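Local structure of flower-specific gamma-thionin-like protein/acidic protein (Solanum lycopersicum, 4UJ0) at residues 20-23 with 24-28. The protein binds phosphatidylinositol (4,5)-bisphosphate through a dimeric cationic grip and so mediates cell lysis, as a secreted antimicrobial defensin of the gamma-thionin family. Residues are numbered along the deposited sequence; the frame is centred on the assembly and turned at random.
Sequences SSCR and KYCIK
Cys22 and Cys26 meet on one side of helix 19-28, one turn apart, as the CXXXC pair of the cysteine-stabilised alpha-beta motif of plant defensins. Their SG atoms come within 3.8 Å of each other without being bonded together: Cys22 is joined to Cys43 and Cys26 to Cys45, both on strand 43-48, so two disulfide links tie the helix to the middle strand of the sheet. The two sulfurs are reached by different torsions. Cys22 turns SG away from its backbone N, whereas Cys26 swings SG back beside its own N (chi1 -70°), which brings this sulfur to 3.3 Å from Cys22 O.

Backbone hydrogen bonding mainly follows the i to i+4 pattern, with uneven quality. Cys26 N reaches Cys22 O at 2.9 Å, and Ile27 N donates to Arg23 O over the same length. Tyr25 N meets Ser21 O through an almost straight N-H...O (170°). Earlier in the helix, Lys24 N donates to Ser20 O at 3.3 Å and, weakly, to Ser21 O, an i to i+3 bond with an N-H...O angle of 120°.

Aromatic contacts gather about Tyr25. Ser21 O lies in the plane of the ring at its edge, 3.2 Å from CD1, while Ser21 OG approaches the neighbouring CE1. Lys24, its chain bent at the last two torsions, carries NZ over the rim of one ring face. Phe12 of the preceding loop packs against Tyr25 edge-to-face and also touches Ser21.

Arg23 and Ile27 supply an aliphatic contact, their side chains running alongside each other on the exposed surface; Arg23 CG and Ile27 CD1 are 3.9 Å apart.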
loop_
_atom_site.group_PDB
_atom_site.type_symbol
_atom_site.label_atom_id
_atom_site.label_comp_id
_atom_site.label_asym_id
_atom_site.label_seq_id
_atom_site.Cartn_x
_atom_site.Cartn_y
_atom_site.Cartn_z
ATOM N N SER A 20 6.298 2.249 -5.680
ATOM C CA SER A 20 7.138 3.127 -4.866
ATOM C C SER A 20 6.338 4.280 -4.274
ATOM O O SER A 20 6.587 4.702 -3.145
ATOM C CB SER A 20 8.336 3.658 -5.671
ATOM O OG SER A 20 7.931 4.229 -6.906
ATOM N N SER A 21 5.368 4.772 -5.029
ATOM C CA SER A 21 4.520 5.870 -4.581
ATOM C C SER A 21 3.567 5.371 -3.487
ATOM O O SER A 21 3.417 5.992 -2.440
ATOM C CB SER A 21 3.749 6.425 -5.771
ATOM O OG SER A 21 2.834 7.419 -5.365
ATOM N N CYS A 22 2.934 4.236 -3.744
ATOM C CA CYS A 22 2.052 3.604 -2.767
ATOM C C CYS A 22 2.814 3.361 -1.447
ATOM O O CYS A 22 2.320 3.647 -0.351
ATOM C CB CYS A 22 1.543 2.274 -3.343
ATOM S SG CYS A 22 0.606 1.222 -2.201
ATOM N N ARG A 23 4.001 2.795 -1.556
ATOM C CA ARG A 23 4.808 2.494 -0.381
ATOM C C ARG A 23 4.976 3.756 0.485
ATOM O O ARG A 23 4.865 3.692 1.720
ATOM C CB ARG A 23 6.165 1.946 -0.816
ATOM C CG ARG A 23 7.078 1.501 0.312
ATOM C CD ARG A 23 8.421 1.054 -0.228
ATOM N NE ARG A 23 8.271 0.221 -1.423
ATOM C CZ ARG A 23 8.944 0.387 -2.566
ATOM N NH1 ARG A 23 9.842 1.361 -2.708
ATOM N NH2 ARG A 23 8.720 -0.436 -3.586
ATOM N N LYS A 24 5.230 4.899 -0.156
ATOM C CA LYS A 24 5.485 6.133 0.573
ATOM C C LYS A 24 4.257 6.548 1.373
ATOM O O LYS A 24 4.359 6.868 2.555
ATOM C CB LYS A 24 5.868 7.265 -0.386
ATOM C CG LYS A 24 6.326 8.528 0.333
ATOM C CD LYS A 24 6.588 9.690 -0.627
ATOM C CE LYS A 24 5.328 10.084 -1.380
ATOM N NZ LYS A 24 4.171 10.379 -0.475
ATOM N N TYR A 25 3.100 6.541 0.722
ATOM C CA TYR A 25 1.844 6.844 1.408
ATOM C C TYR A 25 1.605 5.858 2.556
ATOM O O TYR A 25 1.224 6.251 3.663
ATOM C CB TYR A 25 0.655 6.811 0.432
ATOM C CG TYR A 25 0.518 8.043 -0.446
ATOM C CD1 TYR A 25 1.157 8.116 -1.681
ATOM C CD2 TYR A 25 -0.242 9.120 -0.042
ATOM C CE1 TYR A 25 1.045 9.222 -2.469
ATOM C CE2 TYR A 25 -0.382 10.232 -0.838
ATOM C CZ TYR A 25 0.269 10.280 -2.054
ATOM O OH TYR A 25 0.167 11.381 -2.850
ATOM N N CYS A 26 1.840 4.577 2.304
ATOM C CA CYS A 26 1.554 3.565 3.314
ATOM C C CYS A 26 2.419 3.705 4.554
ATOM O O CYS A 26 1.944 3.550 5.690
ATOM C CB CYS A 26 1.680 2.169 2.715
ATOM S SG CYS A 26 0.386 1.828 1.570
ATOM N N ILE A 27 3.688 4.054 4.369
ATOM C CA ILE A 27 4.559 4.233 5.517
ATOM C C ILE A 27 4.096 5.409 6.367
ATOM O O ILE A 27 4.183 5.358 7.612
ATOM C CB ILE A 27 6.019 4.376 5.063
ATOM C CG1 ILE A 27 6.490 3.010 4.566
ATOM C CG2 ILE A 27 6.926 4.879 6.206
ATOM C CD1 ILE A 27 7.791 3.047 3.772
ATOM N N LYS A 28 3.561 6.444 5.718
ATOM C CA LYS A 28 3.048 7.599 6.443
ATOM C C LYS A 28 1.794 7.205 7.228
ATOM O O LYS A 28 1.471 7.820 8.246
ATOM C CB LYS A 28 2.754 8.767 5.496
ATOM C CG LYS A 28 3.989 9.361 4.848
ATOM C CD LYS A 28 3.655 10.640 4.073
ATOM C CE LYS A 28 4.922 11.320 3.565
ATOM N NZ LYS A 28 4.610 12.575 2.810
#